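Long-range contact in MRNA TRANSPORT REGULATOR Mtr2 (Candida albicans, PDB 1Q42), which affects mRNA transport from the nucleus to the cytoplasm and interacts with the export factor MEX67: residues W95-D109 with H122-R136. Numbering follows the deposited sequence.
Sequences WLQTPLSSHQLTSYD and HFSAKVRFDQSGRNR
Strands 101-113 and 118-129 pair here as an antiparallel beta hairpin at one edge of the mixed sheet of this NTF2-like fold, and the chain beyond the second strand returns to the turn that leads out of helix 87-96. Backbone bonds run from Asp130 N to Leu100 O at one end to the Asp109-His122 pair at the other, interrupted by a classic bulge in which Thr106 and Ser107 both face Ser124; Thr106 N donates to Ser124 O at 3.0 Å, while the bond from Ser107 N is weak.

On the face turned to helix 29-40, Val127 CG2 sits 3.4 Å from the centroid of the His103 ring, a CH-pi contact 5° off the ring normal. His103 ND1 bonds to Asp41 OD1 and NE2 to Tyr188 OH. Leu105 CD1 reaches Phe123 CD1 at 3.6 Å.

Past the hairpin, Leu100 CA lies over one face of the extended Arg136's guanidinium and Trp95 CD1 and NE1 over the other, the indole inclined 54° and so not stacked. Trp95 NE1 and Arg136 NH1 both bond to Leu40 O, NH1 also to Tyr58 OH. Arg136 NH2 donates to Ser101 OG, also bonded to Asp41 OD1, at 3.0 Å and to Thr98 OG1, itself a donor to Trp95 O, at 3.0 Å, each oxygen tilted about 20° from the guanidinium plane.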
loop_
_atom_site.group_PDB
_atom_site.type_symbol
_atom_site.label_atom_id
_atom_site.label_comp_id
_atom_site.label_asym_id
_atom_site.label_seq_id
_atom_site.Cartn_x
_atom_site.Cartn_y
_atom_site.Cartn_z
ATOM N N TRP A 95 2.480 6.294 5.689
ATOM C CA TRP A 95 1.293 5.407 5.715
ATOM C C TRP A 95 0.994 4.943 7.134
ATOM O O TRP A 95 -0.177 4.797 7.530
ATOM C CB TRP A 95 1.477 4.206 4.751
ATOM C CG TRP A 95 0.222 3.427 4.585
ATOM C CD1 TRP A 95 -0.073 2.209 5.123
ATOM C CD2 TRP A 95 -0.952 3.849 3.878
ATOM N NE1 TRP A 95 -1.366 1.853 4.803
ATOM C CE2 TRP A 95 -1.921 2.834 4.027
ATOM C CE3 TRP A 95 -1.278 4.977 3.112
ATOM C CZ2 TRP A 95 -3.197 2.909 3.443
ATOM C CZ3 TRP A 95 -2.549 5.055 2.535
ATOM C CH2 TRP A 95 -3.490 4.026 2.701
ATOM N N LEU A 96 2.048 4.773 7.922
ATOM C CA LEU A 96 1.937 4.370 9.320
ATOM C C LEU A 96 1.047 5.315 10.133
ATOM O O LEU A 96 0.375 4.885 11.097
ATOM C CB LEU A 96 3.346 4.320 9.930
ATOM C CG LEU A 96 3.441 4.051 11.430
ATOM C CD1 LEU A 96 3.003 2.635 11.719
ATOM C CD2 LEU A 96 4.873 4.303 11.875
ATOM N N GLN A 97 1.051 6.597 9.764
ATOM C CA GLN A 97 0.268 7.611 10.479
ATOM C C GLN A 97 -1.231 7.626 10.137
ATOM O O GLN A 97 -2.012 8.284 10.831
ATOM C CB GLN A 97 0.860 9.012 10.283
ATOM C CG GLN A 97 2.321 9.174 10.699
ATOM C CD GLN A 97 2.625 8.642 12.100
ATOM O OE1 GLN A 97 2.081 9.135 13.083
ATOM N NE2 GLN A 97 3.491 7.628 12.183
ATOM N N THR A 98 -1.654 6.886 9.114
ATOM C CA THR A 98 -3.085 6.737 8.837
ATOM C C THR A 98 -3.735 5.817 9.871
ATOM O O THR A 98 -3.088 4.927 10.420
ATOM C CB THR A 98 -3.369 6.168 7.407
ATOM O OG1 THR A 98 -2.833 4.836 7.259
ATOM C CG2 THR A 98 -2.698 6.989 6.317
ATOM N N PRO A 99 -5.027 5.996 10.117
ATOM C CA PRO A 99 -5.769 4.976 10.855
ATOM C C PRO A 99 -5.771 3.688 10.049
ATOM O O PRO A 99 -5.485 3.690 8.850
ATOM C CB PRO A 99 -7.190 5.555 10.971
ATOM C CG PRO A 99 -7.060 7.002 10.568
ATOM C CD PRO A 99 -5.888 7.106 9.672
ATOM N N LEU A 100 -6.110 2.585 10.704
ATOM C CA LEU A 100 -6.178 1.315 10.012
ATOM C C LEU A 100 -7.117 1.459 8.819
ATOM O O LEU A 100 -8.143 2.099 8.927
ATOM C CB LEU A 100 -6.724 0.232 10.939
ATOM C CG LEU A 100 -6.756 -1.194 10.385
ATOM C CD1 LEU A 100 -5.356 -1.646 9.993
ATOM C CD2 LEU A 100 -7.378 -2.131 11.409
ATOM N N SER A 101 -6.750 0.834 7.711
ATOM C CA SER A 101 -7.485 0.917 6.464
ATOM C C SER A 101 -8.074 -0.428 6.041
ATOM O O SER A 101 -7.607 -1.507 6.439
ATOM C CB SER A 101 -6.559 1.443 5.366
ATOM O OG SER A 101 -5.386 0.641 5.243
ATOM N N SER A 102 -9.095 -0.351 5.196
ATOM C CA SER A 102 -9.691 -1.529 4.570
ATOM C C SER A 102 -10.043 -1.188 3.112
ATOM O O SER A 102 -10.988 -0.437 2.849
ATOM C CB SER A 102 -10.925 -1.959 5.339
ATOM O OG SER A 102 -11.592 -3.039 4.695
ATOM N N HIS A 103 -9.239 -1.700 2.185
ATOM C CA HIS A 103 -9.408 -1.499 0.740
ATOM C C HIS A 103 -10.215 -2.656 0.150
ATOM O O HIS A 103 -10.065 -3.816 0.566
ATOM C CB HIS A 103 -8.054 -1.520 0.010
ATOM C CG HIS A 103 -7.185 -0.314 0.227
ATOM N ND1 HIS A 103 -6.343 -0.177 1.314
ATOM C CD2 HIS A 103 -6.997 0.791 -0.536
ATOM C CE1 HIS A 103 -5.684 0.969 1.213
ATOM N NE2 HIS A 103 -6.052 1.568 0.090
ATOM N N GLN A 104 -11.069 -2.345 -0.819
ATOM C CA GLN A 104 -11.771 -3.336 -1.609
ATOM C C GLN A 104 -11.426 -3.059 -3.075
ATOM O O GLN A 104 -11.732 -1.992 -3.599
ATOM C CB GLN A 104 -13.284 -3.217 -1.367
ATOM C CG GLN A 104 -14.133 -4.224 -2.100
ATOM C CD GLN A 104 -15.625 -4.004 -1.883
ATOM O OE1 GLN A 104 -16.045 -3.562 -0.814
ATOM N NE2 GLN A 104 -16.424 -4.307 -2.904
ATOM N N LEU A 105 -10.739 -4.003 -3.708
ATOM C CA LEU A 105 -10.391 -3.879 -5.123
ATOM C C LEU A 105 -11.672 -3.932 -5.946
ATOM O O LEU A 105 -12.511 -4.809 -5.711
ATOM C CB LEU A 105 -9.437 -5.006 -5.510
ATOM C CG LEU A 105 -8.969 -5.104 -6.970
ATOM C CD1 LEU A 105 -8.098 -3.948 -7.335
ATOM C CD2 LEU A 105 -8.201 -6.429 -7.223
ATOM N N THR A 106 -11.874 -2.982 -6.868
ATOM C CA THR A 106 -13.094 -2.990 -7.682
ATOM C C THR A 106 -12.927 -3.163 -9.196
ATOM O O THR A 106 -13.859 -3.627 -9.852
ATOM C CB THR A 106 -13.977 -1.769 -7.380
ATOM O OG1 THR A 106 -13.217 -0.559 -7.524
ATOM C CG2 THR A 106 -14.477 -1.823 -5.915
ATOM N N SER A 107 -11.770 -2.802 -9.743
ATOM C CA SER A 107 -11.467 -3.030 -11.157
ATOM C C SER A 107 -9.969 -2.901 -11.378
ATOM O O SER A 107 -9.272 -2.233 -10.620
ATOM C CB SER A 107 -12.193 -2.014 -12.061
ATOM O OG SER A 107 -11.837 -0.674 -11.742
ATOM N N TYR A 108 -9.471 -3.557 -12.412
ATOM C CA TYR A 108 -8.077 -3.400 -12.783
ATOM C C TYR A 108 -7.857 -3.762 -14.253
ATOM O O TYR A 108 -8.689 -4.407 -14.897
ATOM C CB TYR A 108 -7.192 -4.278 -11.899
ATOM C CG TYR A 108 -7.469 -5.761 -12.056
ATOM C CD1 TYR A 108 -6.732 -6.539 -12.946
ATOM C CD2 TYR A 108 -8.486 -6.382 -11.325
ATOM C CE1 TYR A 108 -6.991 -7.903 -13.092
ATOM C CE2 TYR A 108 -8.749 -7.742 -11.465
ATOM C CZ TYR A 108 -7.998 -8.493 -12.352
ATOM O OH TYR A 108 -8.257 -9.836 -12.503
ATOM N N ASP A 109 -6.724 -3.323 -14.767
ATOM C CA ASP A 109 -6.263 -3.750 -16.074
ATOM C C ASP A 109 -4.745 -3.639 -16.095
ATOM O O ASP A 109 -4.163 -2.760 -15.473
ATOM C CB ASP A 109 -6.901 -2.916 -17.184
ATOM C CG ASP A 109 -6.587 -1.452 -17.064
ATOM O OD1 ASP A 109 -5.558 -1.038 -17.630
ATOM O OD2 ASP A 109 -7.301 -0.634 -16.436
ATOM N N HIS A 122 -3.160 -0.517 -13.822
ATOM C CA HIS A 122 -4.024 0.489 -13.237
ATOM C C HIS A 122 -5.133 -0.222 -12.485
ATOM O O HIS A 122 -5.729 -1.164 -12.997
ATOM C CB HIS A 122 -4.625 1.364 -14.338
ATOM C CG HIS A 122 -5.745 2.227 -13.860
ATOM N ND1 HIS A 122 -7.067 1.827 -13.914
ATOM C CD2 HIS A 122 -5.742 3.444 -13.272
ATOM C CE1 HIS A 122 -7.829 2.773 -13.391
ATOM N NE2 HIS A 122 -7.051 3.776 -13.020
ATOM N N PHE A 123 -5.408 0.198 -11.257
ATOM C CA PHE A 123 -6.549 -0.346 -10.555
ATOM C C PHE A 123 -7.281 0.727 -9.775
ATOM O O PHE A 123 -6.737 1.794 -9.501
ATOM C CB PHE A 123 -6.164 -1.567 -9.688
ATOM C CG PHE A 123 -5.402 -1.264 -8.409
ATOM C CD1 PHE A 123 -6.079 -0.922 -7.242
ATOM C CD2 PHE A 123 -4.017 -1.419 -8.347
ATOM C CE1 PHE A 123 -5.384 -0.706 -6.051
ATOM C CE2 PHE A 123 -3.324 -1.195 -7.153
ATOM C CZ PHE A 123 -4.024 -0.842 -6.010
ATOM N N SER A 124 -8.550 0.444 -9.516
ATOM C CA SER A 124 -9.412 1.302 -8.727
ATOM C C SER A 124 -9.881 0.479 -7.528
ATOM O O SER A 124 -9.986 -0.732 -7.619
ATOM C CB SER A 124 -10.591 1.760 -9.579
ATOM O OG SER A 124 -10.113 2.487 -10.717
ATOM N N ALA A 125 -10.098 1.140 -6.405
ATOM C CA ALA A 125 -10.622 0.500 -5.196
ATOM C C ALA A 125 -11.446 1.513 -4.436
ATOM O O ALA A 125 -11.440 2.717 -4.769
ATOM C CB ALA A 125 -9.482 -0.017 -4.312
ATOM N N LYS A 126 -12.180 1.023 -3.446
ATOM C CA LYS A 126 -12.687 1.877 -2.373
ATOM C C LYS A 126 -11.955 1.544 -1.090
ATOM O O LYS A 126 -11.543 0.413 -0.879
ATOM C CB LYS A 126 -14.186 1.786 -2.178
ATOM C CG LYS A 126 -14.794 0.428 -2.098
ATOM C CD LYS A 126 -16.300 0.517 -2.414
ATOM C CE LYS A 126 -16.949 -0.842 -2.283
ATOM N NZ LYS A 126 -18.424 -0.761 -2.185
ATOM N N VAL A 127 -11.745 2.556 -0.268
ATOM C CA VAL A 127 -11.042 2.381 0.997
ATOM C C VAL A 127 -11.762 3.148 2.080
ATOM O O VAL A 127 -12.272 4.233 1.843
ATOM C CB VAL A 127 -9.539 2.793 0.900
ATOM C CG1 VAL A 127 -9.357 4.278 0.663
ATOM C CG2 VAL A 127 -8.766 2.415 2.159
ATOM N N ARG A 128 -11.811 2.569 3.273
ATOM C CA ARG A 128 -12.289 3.283 4.437
ATOM C C ARG A 128 -11.329 3.112 5.596
ATOM O O ARG A 128 -10.434 2.251 5.564
ATOM C CB ARG A 128 -13.696 2.853 4.822
ATOM C CG ARG A 128 -13.931 1.388 4.954
ATOM C CD ARG A 128 -15.425 1.099 4.958
ATOM N NE ARG A 128 -15.714 -0.305 5.181
ATOM C CZ ARG A 128 -16.939 -0.821 5.173
ATOM N NH1 ARG A 128 -18.000 -0.054 4.932
ATOM N NH2 ARG A 128 -17.103 -2.121 5.377
ATOM N N PHE A 129 -11.515 3.952 6.605
ATOM C CA PHE A 129 -10.570 4.051 7.717
ATOM C C PHE A 129 -11.252 3.992 9.062
ATOM O O PHE A 129 -12.404 4.408 9.222
ATOM C CB PHE A 129 -9.762 5.354 7.633
ATOM C CG PHE A 129 -8.943 5.476 6.396
ATOM C CD1 PHE A 129 -7.612 5.053 6.387
ATOM C CD2 PHE A 129 -9.476 6.050 5.241
ATOM C CE1 PHE A 129 -6.859 5.170 5.242
ATOM C CE2 PHE A 129 -8.726 6.166 4.099
ATOM C CZ PHE A 129 -7.402 5.730 4.104
ATOM N N ASP A 130 -10.504 3.474 10.030
ATOM C CA ASP A 130 -10.928 3.346 11.417
ATOM C C ASP A 130 -11.172 4.726 12.032
ATOM O O ASP A 130 -10.289 5.579 12.026
ATOM C CB ASP A 130 -9.817 2.604 12.186
ATOM C CG ASP A 130 -10.203 2.209 13.590
ATOM O OD1 ASP A 130 -11.406 2.187 13.918
ATOM O OD2 ASP A 130 -9.338 1.867 14.428
ATOM N N GLN A 131 -12.375 4.911 12.577
ATOM C CA GLN A 131 -12.816 6.165 13.182
ATOM C C GLN A 131 -12.823 6.063 14.702
ATOM O O GLN A 131 -13.264 6.997 15.380
ATOM C CB GLN A 131 -14.234 6.513 12.717
ATOM C CG GLN A 131 -14.429 6.466 11.221
ATOM C CD GLN A 131 -13.726 7.601 10.508
ATOM O OE1 GLN A 131 -13.959 8.775 10.822
ATOM N NE2 GLN A 131 -12.872 7.263 9.535
ATOM N N SER A 132 -12.342 4.937 15.232
ATOM C CA SER A 132 -12.355 4.681 16.677
ATOM C C SER A 132 -11.587 5.733 17.465
ATOM O O SER A 132 -11.945 6.034 18.615
ATOM C CB SER A 132 -11.774 3.295 16.985
ATOM O OG SER A 132 -10.402 3.219 16.617
ATOM N N GLY A 133 -10.537 6.282 16.849
ATOM C CA GLY A 133 -9.614 7.185 17.513
ATOM C C GLY A 133 -8.287 6.522 17.835
ATOM O O GLY A 133 -7.343 7.192 18.260
ATOM N N ARG A 134 -8.206 5.207 17.647
ATOM C CA ARG A 134 -6.959 4.479 17.851
ATOM C C ARG A 134 -6.084 4.536 16.590
ATOM O O ARG A 134 -6.599 4.529 15.467
ATOM C CB ARG A 134 -7.245 3.020 18.205
ATOM C CG ARG A 134 -7.872 2.845 19.593
ATOM C CD ARG A 134 -7.966 1.406 20.024
ATOM N NE ARG A 134 -8.811 0.627 19.124
ATOM C CZ ARG A 134 -10.136 0.710 19.059
ATOM N NH1 ARG A 134 -10.793 -0.046 18.199
ATOM N NH2 ARG A 134 -10.825 1.534 19.850
ATOM N N ASN A 135 -4.768 4.598 16.792
ATOM C CA ASN A 135 -3.806 4.498 15.691
ATOM C C ASN A 135 -3.562 3.022 15.351
ATOM O O ASN A 135 -4.260 2.147 15.872
ATOM C CB ASN A 135 -2.510 5.266 16.007
ATOM C CG ASN A 135 -1.680 4.624 17.111
ATOM O OD1 ASN A 135 -1.852 3.448 17.437
ATOM N ND2 ASN A 135 -0.759 5.395 17.679
ATOM N N ARG A 136 -2.599 2.738 14.471
ATOM C CA ARG A 136 -2.412 1.372 13.988
ATOM C C ARG A 136 -1.752 0.459 15.003
ATOM O O ARG A 136 -1.780 -0.749 14.840
ATOM C CB ARG A 136 -1.615 1.340 12.679
ATOM C CG ARG A 136 -2.442 1.736 11.485
ATOM C CD ARG A 136 -1.583 2.034 10.253
ATOM N NE ARG A 136 -2.392 2.333 9.079
ATOM C CZ ARG A 136 -2.700 1.487 8.122
ATOM N NH1 ARG A 136 -2.337 0.211 8.188
ATOM N NH2 ARG A 136 -3.437 1.916 7.088
HETATM O O HOH W 1 -1.851 4.930 12.788
HETATM O O HOH W 2 -6.807 2.516 13.660
HETATM O O HOH W 3 -14.081 -2.849 5.604
HETATM O O HOH W 4 -19.385 -3.322 -0.742
#